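Local atomic coordinates of TagI restriction endonuclease (Thermocrispum agreste, PDB entry 6GHS), a protein that probably cleaves DNA carrying modified cytosines such as 5-methylcytosine, coupling an SRA domain for recognising the modified base to an HNH nuclease domain. Residues 155-167 with 193-205. Residues are numbered along the deposited sequence; the frame is centred on the assembly and turned at random.
Sequences YDQVAAGVVVDNP and VRSAQVVKNVKGW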
ATOM      1  N   TYR A 155       0.363 -10.578  10.434  1.00 69.63           N
ATOM      2  CA  TYR A 155       1.374 -11.552  10.855  1.00 76.04           C
ATOM      3  C   TYR A 155       2.740 -10.917  11.071  1.00 82.22           C
ATOM      4  O   TYR A 155       3.408 -11.224  12.057  1.00 84.58           O
ATOM      5  CB  TYR A 155       1.452 -12.731   9.872  1.00 76.04           C
ATOM      6  CG  TYR A 155       0.440 -13.802  10.205  1.00 77.24           C
ATOM      7  CD1 TYR A 155       0.447 -14.415  11.467  1.00 78.52           C
ATOM      8  CD2 TYR A 155      -0.536 -14.198   9.278  1.00 78.06           C
ATOM      9  CE1 TYR A 155      -0.483 -15.392  11.799  1.00 82.06           C
ATOM     10  CE2 TYR A 155      -1.472 -15.182   9.598  1.00 78.58           C
ATOM     11  CZ  TYR A 155      -1.442 -15.777  10.861  1.00 81.73           C
ATOM     12  OH  TYR A 155      -2.354 -16.748  11.212  1.00 79.01           O
ATOM     13  N   ASP A 156       3.148 -10.039  10.160  1.00 88.10           N
ATOM     14  CA  ASP A 156       4.334  -9.209  10.356  1.00 94.34           C
ATOM     15  C   ASP A 156       3.912  -7.740  10.309  1.00 94.19           C
ATOM     16  O   ASP A 156       3.235  -7.324   9.368  1.00 93.02           O
ATOM     17  CB  ASP A 156       5.377  -9.515   9.277  1.00102.03           C
ATOM     18  CG  ASP A 156       6.708  -8.808   9.519  1.00107.46           C
ATOM     19  OD1 ASP A 156       7.172  -8.738  10.681  1.00111.43           O
ATOM     20  OD2 ASP A 156       7.296  -8.324   8.531  1.00113.31           O
ATOM     21  N   GLN A 157       4.317  -6.962  11.316  1.00 97.24           N
ATOM     22  CA  GLN A 157       3.875  -5.562  11.462  1.00 99.34           C
ATOM     23  C   GLN A 157       4.557  -4.564  10.513  1.00106.66           C
ATOM     24  O   GLN A 157       3.948  -3.562  10.123  1.00103.65           O
ATOM     25  CB  GLN A 157       4.042  -5.104  12.909  1.00 94.18           C
ATOM     26  CG  GLN A 157       3.193  -5.919  13.866  1.00 92.54           C
ATOM     27  CD  GLN A 157       3.179  -5.368  15.270  1.00 93.78           C
ATOM     28  OE1 GLN A 157       3.531  -4.210  15.510  1.00 96.74           O
ATOM     29  NE2 GLN A 157       2.762  -6.200  16.213  1.00 93.07           N
ATOM     30  N   VAL A 158       5.808  -4.836  10.146  1.00117.89           N
ATOM     31  CA  VAL A 158       6.538  -4.011   9.165  1.00122.19           C
ATOM     32  C   VAL A 158       6.039  -4.300   7.728  1.00117.26           C
ATOM     33  O   VAL A 158       6.044  -3.410   6.876  1.00114.80           O
ATOM     34  CB  VAL A 158       8.083  -4.205   9.281  1.00127.93           C
ATOM     35  CG1 VAL A 158       8.826  -3.311   8.286  1.00125.77           C
ATOM     36  CG2 VAL A 158       8.564  -3.931  10.710  1.00127.21           C
ATOM     37  N   ALA A 159       5.603  -5.535   7.474  1.00114.28           N
ATOM     38  CA  ALA A 159       5.087  -5.944   6.162  1.00110.69           C
ATOM     39  C   ALA A 159       3.772  -5.248   5.771  1.00108.46           C
ATOM     40  O   ALA A 159       3.680  -4.696   4.674  1.00100.99           O
ATOM     41  CB  ALA A 159       4.913  -7.462   6.114  1.00110.66           C
ATOM     42  N   ALA A 160       2.773  -5.274   6.664  1.00109.60           N
ATOM     43  CA  ALA A 160       1.408  -4.762   6.366  1.00102.88           C
ATOM     44  C   ALA A 160       1.242  -3.235   6.465  1.00 97.62           C
ATOM     45  O   ALA A 160       0.179  -2.719   6.108  1.00 94.80           O
ATOM     46  CB  ALA A 160       0.366  -5.458   7.238  1.00 97.70           C
ATOM     47  N   GLY A 161       2.271  -2.531   6.952  1.00 89.78           N
ATOM     48  CA  GLY A 161       2.328  -1.062   6.908  1.00 84.99           C
ATOM     49  C   GLY A 161       1.649  -0.340   8.061  1.00 82.15           C
ATOM     50  O   GLY A 161       1.375   0.862   7.973  1.00 82.23           O
ATOM     51  N   VAL A 162       1.400  -1.063   9.151  1.00 77.99           N
ATOM     52  CA  VAL A 162       0.640  -0.519  10.281  1.00 70.84           C
ATOM     53  C   VAL A 162       1.450   0.416  11.178  1.00 65.63           C
ATOM     54  O   VAL A 162       2.684   0.391  11.190  1.00 63.56           O
ATOM     55  CB  VAL A 162      -0.040  -1.630  11.137  1.00 68.17           C
ATOM     56  CG1 VAL A 162      -1.049  -2.402  10.293  1.00 65.65           C
ATOM     57  CG2 VAL A 162       0.973  -2.570  11.799  1.00 67.83           C
ATOM     58  N   VAL A 163       0.713   1.226  11.931  1.00 62.81           N
ATOM     59  CA  VAL A 163       1.272   2.181  12.878  1.00 63.59           C
ATOM     60  C   VAL A 163       0.689   1.881  14.265  1.00 67.63           C
ATOM     61  O   VAL A 163      -0.518   1.678  14.399  1.00 67.71           O
ATOM     62  CB  VAL A 163       1.020   3.649  12.441  1.00 61.20           C
ATOM     63  CG1 VAL A 163       1.784   3.960  11.169  1.00 63.86           C
ATOM     64  CG2 VAL A 163      -0.451   3.955  12.212  1.00 60.10           C
ATOM     65  N   VAL A 164       1.548   1.832  15.286  1.00 72.02           N
ATOM     66  CA  VAL A 164       1.141   1.475  16.657  1.00 72.86           C
ATOM     67  C   VAL A 164       1.564   2.557  17.654  1.00 76.28           C
ATOM     68  O   VAL A 164       2.480   3.338  17.374  1.00 75.26           O
ATOM     69  CB  VAL A 164       1.704   0.095  17.085  1.00 74.78           C
ATOM     70  CG1 VAL A 164       1.358  -0.972  16.050  1.00 72.69           C
ATOM     71  CG2 VAL A 164       3.214   0.150  17.329  1.00 78.38           C
ATOM     72  N   ASP A 165       0.902   2.583  18.815  1.00 82.06           N
ATOM     73  CA  ASP A 165       1.101   3.647  19.812  1.00 85.64           C
ATOM     74  C   ASP A 165       2.430   3.538  20.562  1.00 97.65           C
ATOM     75  O   ASP A 165       3.158   4.531  20.655  1.00 99.94           O
ATOM     76  CB  ASP A 165      -0.072   3.731  20.807  1.00 79.75           C
ATOM     77  CG  ASP A 165      -0.974   4.934  20.556  1.00 80.06           C
ATOM     78  OD1 ASP A 165      -0.468   6.023  20.190  1.00 80.27           O
ATOM     79  OD2 ASP A 165      -2.197   4.800  20.749  1.00 79.72           O
ATOM     80  N   ASN A 166       2.737   2.350  21.093  1.00109.91           N
ATOM     81  CA  ASN A 166       4.026   2.102  21.771  1.00119.50           C
ATOM     82  C   ASN A 166       4.861   1.047  20.999  1.00124.22           C
ATOM     83  O   ASN A 166       4.545  -0.155  21.055  1.00117.15           O
ATOM     84  CB  ASN A 166       3.803   1.694  23.248  1.00119.89           C
ATOM     85  CG  ASN A 166       4.870   2.261  24.189  1.00117.16           C
ATOM     86  OD1 ASN A 166       6.061   2.288  23.870  1.00114.03           O
ATOM     87  ND2 ASN A 166       4.439   2.713  25.357  1.00114.94           N
ATOM     88  N   PRO A 167       5.898   1.502  20.240  1.00124.18           N
ATOM     89  CA  PRO A 167       6.908   0.607  19.670  1.00121.64           C
ATOM     90  C   PRO A 167       8.201   0.616  20.495  1.00114.31           C
ATOM     91  O   PRO A 167       9.120  -0.154  20.217  1.00101.01           O
ATOM     92  CB  PRO A 167       7.140   1.199  18.268  1.00120.61           C
ATOM     93  CG  PRO A 167       6.683   2.629  18.342  1.00116.31           C
ATOM     94  CD  PRO A 167       6.053   2.863  19.687  1.00118.05           C
ATOM     95  N   VAL A 193       8.850  -0.832  13.519  1.00 99.65           N
ATOM     96  CA  VAL A 193       7.471  -0.333  13.493  1.00102.10           C
ATOM     97  C   VAL A 193       7.452   1.197  13.610  1.00 95.55           C
ATOM     98  O   VAL A 193       8.395   1.810  14.124  1.00 94.06           O
ATOM     99  CB  VAL A 193       6.585  -0.960  14.614  1.00105.58           C
ATOM    100  CG1 VAL A 193       5.097  -0.878  14.252  1.00103.34           C
ATOM    101  CG2 VAL A 193       6.991  -2.408  14.893  1.00108.49           C
ATOM    102  N   ARG A 194       6.365   1.799  13.130  1.00 86.49           N
ATOM    103  CA  ARG A 194       6.236   3.247  13.023  1.00 79.00           C
ATOM    104  C   ARG A 194       5.247   3.814  14.035  1.00 73.73           C
ATOM    105  O   ARG A 194       4.215   3.203  14.316  1.00 70.80           O
ATOM    106  CB  ARG A 194       5.751   3.588  11.629  1.00 78.97           C
ATOM    107  CG  ARG A 194       6.589   2.993  10.500  1.00 80.29           C
ATOM    108  CD  ARG A 194       5.905   3.156   9.154  1.00 79.41           C
ATOM    109  NE  ARG A 194       5.325   4.489   9.036  1.00 81.56           N
ATOM    110  CZ  ARG A 194       4.562   4.901   8.034  1.00 85.73           C
ATOM    111  NH1 ARG A 194       4.294   4.092   7.010  1.00 88.04           N
ATOM    112  NH2 ARG A 194       4.077   6.147   8.053  1.00 85.25           N
ATOM    113  N   SER A 195       5.556   4.998  14.560  1.00 67.64           N
ATOM    114  CA  SER A 195       4.760   5.607  15.621  1.00 63.35           C
ATOM    115  C   SER A 195       3.492   6.207  15.052  1.00 58.41           C
ATOM    116  O   SER A 195       3.546   7.029  14.146  1.00 55.44           O
ATOM    117  CB  SER A 195       5.555   6.688  16.356  1.00 62.96           C
ATOM    118  OG  SER A 195       4.884   7.106  17.532  1.00 61.76           O
ATOM    119  N   ALA A 196       2.359   5.775  15.592  1.00 57.27           N
ATOM    120  CA  ALA A 196       1.050   6.318  15.247  1.00 58.27           C
ATOM    121  C   ALA A 196       0.919   7.793  15.624  1.00 61.01           C
ATOM    122  O   ALA A 196       0.332   8.586  14.873  1.00 61.42           O
ATOM    123  CB  ALA A 196      -0.040   5.514  15.938  1.00 56.97           C
ATOM    124  N   GLN A 197       1.454   8.139  16.795  1.00 64.18           N
ATOM    125  CA  GLN A 197       1.407   9.509  17.331  1.00 66.91           C
ATOM    126  C   GLN A 197       1.981  10.559  16.374  1.00 59.57           C
ATOM    127  O   GLN A 197       1.450  11.674  16.263  1.00 55.09           O
ATOM    128  CB  GLN A 197       2.133   9.589  18.701  1.00 76.69           C
ATOM    129  CG  GLN A 197       1.219   9.453  19.916  1.00 82.47           C
ATOM    130  CD  GLN A 197       0.424  10.726  20.185  1.00 87.91           C
ATOM    131  OE1 GLN A 197      -0.772  10.800  19.892  1.00 93.26           O
ATOM    132  NE2 GLN A 197       1.098  11.747  20.719  1.00 84.95           N
ATOM    133  N   VAL A 198       3.059  10.180  15.688  1.00 55.30           N
ATOM    134  CA  VAL A 198       3.804  11.086  14.808  1.00 52.31           C
ATOM    135  C   VAL A 198       2.911  11.516  13.640  1.00 49.49           C
ATOM    136  O   VAL A 198       2.753  12.718  13.372  1.00 46.81           O
ATOM    137  CB  VAL A 198       5.118  10.418  14.314  1.00 51.03           C
ATOM    138  CG1 VAL A 198       5.826  11.260  13.262  1.00 52.25           C
ATOM    139  CG2 VAL A 198       6.064  10.181  15.479  1.00 51.33           C
ATOM    140  N   VAL A 199       2.311  10.512  12.999  1.00 46.33           N
ATOM    141  CA  VAL A 199       1.407  10.684  11.862  1.00 45.09           C
ATOM    142  C   VAL A 199       0.226  11.544  12.290  1.00 46.70           C
ATOM    143  O   VAL A 199      -0.086  12.557  11.653  1.00 44.88           O
ATOM    144  CB  VAL A 199       0.870   9.319  11.347  1.00 44.70           C
ATOM    145  CG1 VAL A 199       0.139   9.478  10.023  1.00 44.02           C
ATOM    146  CG2 VAL A 199       1.991   8.302  11.180  1.00 46.55           C
ATOM    147  N   LYS A 200      -0.404  11.130  13.391  1.00 49.76           N
ATOM    148  CA  LYS A 200      -1.588  11.787  13.934  1.00 50.78           C
ATOM    149  C   LYS A 200      -1.369  13.276  14.230  1.00 45.96           C
ATOM    150  O   LYS A 200      -2.267  14.078  14.005  1.00 44.11           O
ATOM    151  CB  LYS A 200      -2.058  11.065  15.201  1.00 57.65           C
ATOM    152  CG  LYS A 200      -3.512  11.342  15.554  1.00 67.22           C
ATOM    153  CD  LYS A 200      -3.839  11.008  17.005  1.00 74.80           C
ATOM    154  CE  LYS A 200      -5.276  11.402  17.346  1.00 79.70           C
ATOM    155  NZ  LYS A 200      -5.704  10.951  18.703  1.00 81.13           N
ATOM    156  N   ASN A 201      -0.186  13.634  14.730  1.00 44.07           N
ATOM    157  CA  ASN A 201       0.165  15.047  14.979  1.00 44.01           C
ATOM    158  C   ASN A 201       0.214  15.855  13.692  1.00 42.00           C
ATOM    159  O   ASN A 201      -0.377  16.933  13.583  1.00 41.61           O
ATOM    160  CB  ASN A 201       1.544  15.175  15.662  1.00 45.05           C
ATOM    161  CG  ASN A 201       1.507  14.893  17.155  1.00 44.77           C
ATOM    162  OD1 ASN A 201       0.503  15.125  17.828  1.00 44.05           O
ATOM    163  ND2 ASN A 201       2.626  14.403  17.684  1.00 44.05           N
ATOM    164  N   VAL A 202       0.954  15.317  12.734  1.00 40.90           N
ATOM    165  CA  VAL A 202       1.269  16.008  11.497  1.00 39.74           C
ATOM    166  C   VAL A 202      -0.001  16.241  10.702  1.00 39.63           C
ATOM    167  O   VAL A 202      -0.219  17.343  10.190  1.00 38.55           O
ATOM    168  CB  VAL A 202       2.292  15.200  10.673  1.00 40.25           C
ATOM    169  CG1 VAL A 202       2.443  15.763   9.263  1.00 41.78           C
ATOM    170  CG2 VAL A 202       3.643  15.173  11.384  1.00 39.67           C
ATOM    171  N   LYS A 203      -0.832  15.205  10.607  1.00 40.54           N
ATOM    172  CA  LYS A 203      -2.136  15.317   9.931  1.00 42.03           C
ATOM    173  C   LYS A 203      -3.118  16.235  10.678  1.00 42.94           C
ATOM    174  O   LYS A 203      -3.870  16.984  10.043  1.00 43.24           O
ATOM    175  CB  LYS A 203      -2.772  13.941   9.729  1.00 41.81           C
ATOM    176  CG  LYS A 203      -2.050  13.036   8.747  1.00 41.11           C
ATOM    177  CD  LYS A 203      -2.860  11.769   8.531  1.00 41.07           C
ATOM    178  CE  LYS A 203      -2.209  10.836   7.533  1.00 41.14           C
ATOM    179  NZ  LYS A 203      -3.041   9.616   7.342  1.00 41.74           N
ATOM    180  N   GLY A 204      -3.113  16.157  12.013  1.00 43.35           N
ATOM    181  CA  GLY A 204      -3.912  17.040  12.863  1.00 43.41           C
ATOM    182  C   GLY A 204      -3.555  18.516  12.731  1.00 43.36           C
ATOM    183  O   GLY A 204      -4.443  19.369  12.671  1.00 44.46           O
ATOM    184  N   TRP A 205      -2.263  18.825  12.691  1.00 43.35           N
ATOM    185  CA  TRP A 205      -1.819  20.215  12.532  1.00 44.77           C
ATOM    186  C   TRP A 205      -2.201  20.814  11.193  1.00 42.16           C
ATOM    187  O   TRP A 205      -2.450  22.015  11.099  1.00 40.15           O
ATOM    188  CB  TRP A 205      -0.301  20.338  12.691  1.00 48.47           C
ATOM    189  CG  TRP A 205       0.200  20.102  14.071  1.00 51.67           C
ATOM    190  CD1 TRP A 205      -0.431  20.408  15.237  1.00 53.68           C
ATOM    191  CD2 TRP A 205       1.463  19.542  14.431  1.00 54.14           C
ATOM    192  NE1 TRP A 205       0.349  20.053  16.301  1.00 56.48           N
ATOM    193  CE2 TRP A 205       1.521  19.519  15.837  1.00 57.10           C
ATOM    194  CE3 TRP A 205       2.550  19.047  13.702  1.00 55.84           C
ATOM    195  CZ2 TRP A 205       2.629  19.018  16.538  1.00 59.74           C
ATOM    196  CZ3 TRP A 205       3.656  18.546  14.395  1.00 57.43           C
ATOM    197  CH2 TRP A 205       3.684  18.535  15.798  1.00 60.39           C
TER
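V193, V163 and R194 carry the contact at a short, weakly bonded parallel pairing of 163-164 with 194-195, which joins the chain around 163-164 to the start of helix 196-206, running on toward the HNH part. V164 holds the pairing with both backbone groups: its N donates to R194 O (3.2 Å), nearly in line with that carbonyl, and its O accepts A196 N (3.0 Å) from above the carbonyl plane. The second bond ties the first turn of the helix to the strand; S195, at the N-cap, has its own N bonded to D241. V163 and R194 point to the same face of the pairing. V163 CG1 stands anti to the carbonyl carbon (chi1 -66°), meeting R194 CB and reaching V199 CG2 at 4.3 Å, which leaves CG2 4.1 Å from A196 CB. The R194 chain bends at chi3 (43°), and its guanidinium lies with one face over V163 CG1, off centre. An alanine in place of V163 would probably open a gap beside A196 CB and V199 and take away the methyl against the guanidinium face. V163 also packs on L102. V193 extends the contact beyond the strand pair: its CG1, anti to its backbone N, touches V164 CG2 (3.8 Å), the two side chains crossing at about a right angle, P167 CB approaches V193 CB, and Q157 OE1 sits 3.9 Å from V193 CG1 and equally far from V193 CG2.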